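Local coordinates for protein dihydrodipicolinate synthase (Bacillus clausii KSM-K16, PDB 3E96) that probably catalyses an early step of lysine biosynthesis, the formation of 4-hydroxy-tetrahydrodipicolinate, at residues V142-K145 and S150-V153; P174-V179 and P201-A206. One frame throughout, in Å; residues are numbered along the deposited sequence.

Contact 1 (V142-K145 and S150-V153)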
loop_
_atom_site.group_PDB
_atom_site.type_symbol
_atom_site.label_atom_id
_atom_site.label_comp_id
_atom_site.label_asym_id
_atom_site.label_seq_id
_atom_site.Cartn_x
_atom_site.Cartn_y
_atom_site.Cartn_z
ATOM N N VAL B 142 3.051 -3.859 -16.196
ATOM C CA VAL B 142 3.367 -3.861 -14.775
ATOM C C VAL B 142 3.877 -2.475 -14.395
ATOM O O VAL B 142 4.586 -1.829 -15.178
ATOM C CB VAL B 142 4.448 -4.913 -14.417
ATOM C CG1 VAL B 142 3.957 -6.315 -14.779
ATOM C CG2 VAL B 142 5.741 -4.594 -15.131
ATOM N N TYR B 143 3.488 -2.011 -13.209
ATOM C CA TYR B 143 3.920 -0.713 -12.702
ATOM C C TYR B 143 5.044 -1.047 -11.725
ATOM O O TYR B 143 4.804 -1.570 -10.637
ATOM C CB TYR B 143 2.778 0.001 -11.969
ATOM C CG TYR B 143 3.018 1.489 -11.820
ATOM C CD1 TYR B 143 2.749 2.367 -12.874
ATOM C CD2 TYR B 143 3.554 2.015 -10.647
ATOM C CE1 TYR B 143 3.008 3.736 -12.760
ATOM C CE2 TYR B 143 3.818 3.379 -10.523
ATOM C CZ TYR B 143 3.544 4.233 -11.581
ATOM O OH TYR B 143 3.810 5.580 -11.464
ATOM N N PHE B 144 6.270 -0.739 -12.130
ATOM C CA PHE B 144 7.479 -1.048 -11.364
ATOM C C PHE B 144 8.003 0.233 -10.710
ATOM O O PHE B 144 8.562 1.090 -11.392
ATOM C CB PHE B 144 8.510 -1.611 -12.346
ATOM C CG PHE B 144 9.583 -2.441 -11.711
ATOM C CD1 PHE B 144 9.311 -3.731 -11.270
ATOM C CD2 PHE B 144 10.872 -1.941 -11.580
ATOM C CE1 PHE B 144 10.313 -4.516 -10.708
ATOM C CE2 PHE B 144 11.883 -2.713 -11.019
ATOM C CZ PHE B 144 11.601 -4.009 -10.581
ATOM N N LYS B 145 7.843 0.356 -9.393
ATOM C CA LYS B 145 8.261 1.579 -8.717
ATOM C C LYS B 145 9.061 1.483 -7.422
ATOM O O LYS B 145 9.351 2.512 -6.815
ATOM C CB LYS B 145 7.033 2.448 -8.445
ATOM C CG LYS B 145 6.110 1.892 -7.371
ATOM C CD LYS B 145 5.039 2.915 -7.031
ATOM C CE LYS B 145 4.227 2.510 -5.822
ATOM N NZ LYS B 145 3.270 3.598 -5.449
ATOM N N SER B 150 15.224 -5.358 -7.402
ATOM C CA SER B 150 16.106 -5.434 -8.564
ATOM C C SER B 150 15.410 -5.413 -9.915
ATOM O O SER B 150 14.342 -6.008 -10.089
ATOM C CB SER B 150 16.961 -6.700 -8.484
ATOM O OG SER B 150 17.708 -6.866 -9.676
ATOM N N ASP B 151 16.034 -4.740 -10.880
ATOM C CA ASP B 151 15.495 -4.671 -12.231
ATOM C C ASP B 151 15.525 -6.058 -12.862
ATOM O O ASP B 151 14.901 -6.294 -13.898
ATOM C CB ASP B 151 16.305 -3.703 -13.094
ATOM C CG ASP B 151 16.156 -2.266 -12.646
ATOM O OD1 ASP B 151 15.021 -1.876 -12.309
ATOM O OD2 ASP B 151 17.164 -1.531 -12.638
ATOM N N ARG B 152 16.262 -6.971 -12.240
ATOM C CA ARG B 152 16.351 -8.341 -12.741
ATOM C C ARG B 152 14.942 -8.929 -12.854
ATOM O O ARG B 152 14.681 -9.791 -13.696
ATOM C CB ARG B 152 17.203 -9.197 -11.797
ATOM C CG ARG B 152 17.296 -10.662 -12.194
ATOM C CD ARG B 152 17.947 -10.831 -13.561
ATOM N NE ARG B 152 17.997 -12.232 -13.967
ATOM C CZ ARG B 152 18.568 -12.670 -15.084
ATOM N NH1 ARG B 152 19.147 -11.812 -15.916
ATOM N NH2 ARG B 152 18.561 -13.964 -15.370
ATOM N N VAL B 153 14.039 -8.464 -11.992
ATOM C CA VAL B 153 12.654 -8.926 -12.015
ATOM C C VAL B 153 12.034 -8.678 -13.390
ATOM O O VAL B 153 11.307 -9.523 -13.915
ATOM C CB VAL B 153 11.801 -8.190 -10.951
ATOM C CG1 VAL B 153 10.328 -8.546 -11.126
ATOM C CG2 VAL B 153 12.275 -8.560 -9.556
#
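Phe144, the last residue of strand 140-144, faces the approach to helix 152-157 with 8.8 Å between its CA and the CA of Asp151, and no hydrogen bond joins the two segments. The phenyl ring spans this gap. With CG anti to the backbone N (chi1 -158°), the ring stands out from the strand and touches with its far end. Phe144 CZ meets Ser150 O at 3.4 Å, the oxygen lying at the ring's edge, near its plane. That same oxygen accepts the backbone N-H of Val153, so it also takes part in the turn that leads into the helix. Next to CZ on one side, Phe144 CE2 comes 3.5 Å from Asp151 OD1, the carboxylate turned 44° from the ring; OD1 finds its hydrogen bond with Tyr168 OH. On the other side, Phe144 CE1 rests obliquely against Val153 CB at 4.0 Å. The turn is held by a capping bond from Arg152 N to Ser150 OG, 2.9 Å. With an alanine here, the ring that reaches Ser150, Asp151 and Val153 would be gone, probably opening a gap beside Val153 and Leu154. This is the first half of a beta-alpha-beta unit of the TIM barrel: Phe144 points outward to the helix, while Tyr143, the predicted proton donor/acceptor, points the opposite way and packs on Lys167, the predicted Schiff-base lysine.

Contact 2 (P174-V179 and P201-A206)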
loop_
_atom_site.group_PDB
_atom_site.type_symbol
_atom_site.label_atom_id
_atom_site.label_comp_id
_atom_site.label_asym_id
_atom_site.label_seq_id
_atom_site.Cartn_x
_atom_site.Cartn_y
_atom_site.Cartn_z
ATOM N N PRO B 174 20.150 5.925 -14.885
ATOM C CA PRO B 174 21.111 4.881 -15.264
ATOM C C PRO B 174 20.470 3.498 -15.167
ATOM O O PRO B 174 20.700 2.642 -16.020
ATOM C CB PRO B 174 22.247 5.071 -14.256
ATOM C CG PRO B 174 22.227 6.559 -14.036
ATOM C CD PRO B 174 20.734 6.831 -13.877
ATOM N N ARG B 175 19.659 3.278 -14.132
ATOM C CA ARG B 175 18.985 1.990 -13.978
ATOM C C ARG B 175 18.037 1.738 -15.139
ATOM O O ARG B 175 18.025 0.653 -15.724
ATOM C CB ARG B 175 18.176 1.932 -12.679
ATOM C CG ARG B 175 18.963 1.532 -11.454
ATOM C CD ARG B 175 18.043 1.400 -10.240
ATOM N NE ARG B 175 17.158 0.233 -10.304
ATOM C CZ ARG B 175 16.472 -0.230 -9.259
ATOM N NH1 ARG B 175 16.568 0.382 -8.084
ATOM N NH2 ARG B 175 15.721 -1.317 -9.372
ATOM N N PHE B 176 17.227 2.741 -15.465
ATOM C CA PHE B 176 16.272 2.606 -16.553
ATOM C C PHE B 176 16.974 2.344 -17.885
ATOM O O PHE B 176 16.605 1.427 -18.619
ATOM C CB PHE B 176 15.395 3.864 -16.658
ATOM C CG PHE B 176 14.449 3.842 -17.828
ATOM C CD1 PHE B 176 13.436 2.891 -17.902
ATOM C CD2 PHE B 176 14.617 4.725 -18.887
ATOM C CE1 PHE B 176 12.608 2.819 -19.022
ATOM C CE2 PHE B 176 13.798 4.663 -20.009
ATOM C CZ PHE B 176 12.792 3.706 -20.079
ATOM N N ALA B 177 17.999 3.134 -18.192
ATOM C CA ALA B 177 18.723 2.958 -19.450
ATOM C C ALA B 177 19.318 1.556 -19.575
ATOM O O ALA B 177 19.339 0.975 -20.667
ATOM C CB ALA B 177 19.825 4.006 -19.576
ATOM N N LYS B 178 19.795 1.010 -18.462
ATOM C CA LYS B 178 20.393 -0.317 -18.474
ATOM C C LYS B 178 19.371 -1.444 -18.632
ATOM O O LYS B 178 19.595 -2.381 -19.400
ATOM C CB LYS B 178 21.212 -0.547 -17.200
ATOM C CG LYS B 178 21.939 -1.887 -17.157
ATOM C CD LYS B 178 22.894 -2.058 -18.338
ATOM C CE LYS B 178 23.501 -3.458 -18.365
ATOM N NZ LYS B 178 24.429 -3.640 -19.521
ATOM N N VAL B 179 18.248 -1.369 -17.925
ATOM C CA VAL B 179 17.267 -2.442 -18.048
ATOM C C VAL B 179 16.668 -2.481 -19.454
ATOM O O VAL B 179 16.394 -3.556 -19.984
ATOM C CB VAL B 179 16.142 -2.341 -16.975
ATOM C CG1 VAL B 179 15.220 -1.160 -17.263
ATOM C CG2 VAL B 179 15.360 -3.658 -16.938
ATOM N N PRO B 201 10.963 13.672 -20.677
ATOM C CA PRO B 201 12.073 13.994 -21.585
ATOM C C PRO B 201 13.340 13.184 -21.307
ATOM O O PRO B 201 14.020 12.730 -22.230
ATOM C CB PRO B 201 12.284 15.493 -21.364
ATOM C CG PRO B 201 10.909 15.975 -20.969
ATOM C CD PRO B 201 10.445 14.887 -20.024
ATOM N N PHE B 202 13.650 13.009 -20.031
ATOM C CA PHE B 202 14.833 12.265 -19.618
ATOM C C PHE B 202 14.690 10.773 -19.920
ATOM O O PHE B 202 15.622 10.141 -20.420
ATOM C CB PHE B 202 15.069 12.509 -18.131
ATOM C CG PHE B 202 15.130 13.972 -17.772
ATOM C CD1 PHE B 202 16.285 14.716 -18.012
ATOM C CD2 PHE B 202 14.013 14.618 -17.242
ATOM C CE1 PHE B 202 16.332 16.082 -17.735
ATOM C CE2 PHE B 202 14.045 15.991 -16.959
ATOM C CZ PHE B 202 15.206 16.725 -17.206
ATOM N N PHE B 203 13.527 10.211 -19.614
ATOM C CA PHE B 203 13.281 8.801 -19.896
ATOM C C PHE B 203 13.295 8.574 -21.405
ATOM O O PHE B 203 13.807 7.562 -21.880
ATOM C CB PHE B 203 11.914 8.360 -19.355
ATOM C CG PHE B 203 11.925 7.945 -17.917
ATOM C CD1 PHE B 203 12.267 8.850 -16.917
ATOM C CD2 PHE B 203 11.568 6.643 -17.557
ATOM C CE1 PHE B 203 12.253 8.468 -15.573
ATOM C CE2 PHE B 203 11.549 6.249 -16.219
ATOM C CZ PHE B 203 11.893 7.164 -15.223
ATOM N N TRP B 204 12.728 9.516 -22.158
ATOM C CA TRP B 204 12.666 9.380 -23.613
ATOM C C TRP B 204 14.059 9.239 -24.210
ATOM O O TRP B 204 14.302 8.357 -25.037
ATOM C CB TRP B 204 11.945 10.582 -24.234
ATOM C CG TRP B 204 11.508 10.348 -25.651
ATOM C CD1 TRP B 204 12.263 10.487 -26.782
ATOM C CD2 TRP B 204 10.217 9.899 -26.083
ATOM N NE1 TRP B 204 11.519 10.153 -27.893
ATOM C CE2 TRP B 204 10.260 9.787 -27.490
ATOM C CE3 TRP B 204 9.027 9.580 -25.414
ATOM C CZ2 TRP B 204 9.155 9.368 -28.244
ATOM C CZ3 TRP B 204 7.929 9.164 -26.164
ATOM C CH2 TRP B 204 8.003 9.062 -27.563
ATOM N N HIS B 205 14.971 10.109 -23.784
ATOM C CA HIS B 205 16.351 10.075 -24.257
ATOM C C HIS B 205 16.999 8.731 -23.920
ATOM O O HIS B 205 17.832 8.223 -24.676
ATOM C CB HIS B 205 17.155 11.207 -23.611
ATOM C CG HIS B 205 18.632 11.107 -23.838
ATOM N ND1 HIS B 205 19.212 11.307 -25.071
ATOM C CD2 HIS B 205 19.644 10.806 -22.990
ATOM C CE1 HIS B 205 20.519 11.133 -24.974
ATOM N NE2 HIS B 205 20.806 10.829 -23.721
ATOM N N ALA B 206 16.606 8.160 -22.787
ATOM C CA ALA B 206 17.153 6.885 -22.333
ATOM C C ALA B 206 16.493 5.635 -22.927
ATOM O O ALA B 206 16.961 4.518 -22.684
ATOM C CB ALA B 206 17.110 6.821 -20.804
#
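The backbone oxygens of Ala177 and Ala206 share one outside partner: NH1 of Arg181 is hydrogen-bonded to both, joining the two helices just where their chains come nearest. There the CA atoms of Ala177 and Ala206 are only 5.1 Å apart, and the two methyls meet, CB of Ala177 to CB of Ala206, at 4.1 Å. The small side chains allow this approach, although the short helical segments keep their axes 9.6 Å apart; they run in the same general direction at 33°. Beside the alanines, Phe176 enters the interface. A first torsion of 176° swings its ring away from its own backbone nitrogen and across to the other helix. Phe203 CD2 sits over the centre of one face of that ring, 3.7 Å above its plane. The two phenyl planes are 35° apart, an oblique pairing with one atom of Phe203 pressed onto the Phe176 face. Ala206 CB lies at the ring's edge, near its plane, 3.8 Å from Phe176 CD2. Phe176 CE2 also comes 3.5 Å from Phe203 O. Tyr168 of strand 163-168 packs against both phenylalanines, and Phe203 also reaches Cys193 of strand 190-193. Such packing is that of neighbouring outer helices in a TIM barrel, here the ones following the sixth and seventh strands, side by side against the sheet.

In the fold
Followed from the N terminus, the chain makes four strands of the barrel before contact 1, which closes the short loop between the fifth strand, 140-144, and helix 152-157. Strand 163-168 comes next, and contact 2 then opens on helix 173-180 and closes on helix 200-206, taking in strand 190-193. The contacts are in series, neither nested nor crossed, with centres about 14 Å apart. Even so they touch: Asp151 OD2 makes a 2.9 Å salt bridge to Arg175 NE, and Arg175 also donates to the backbone oxygens of Pro147 and Ile149, within the loop that contact 1 closes. Together they tie three successive helical regions along one side of the barrel.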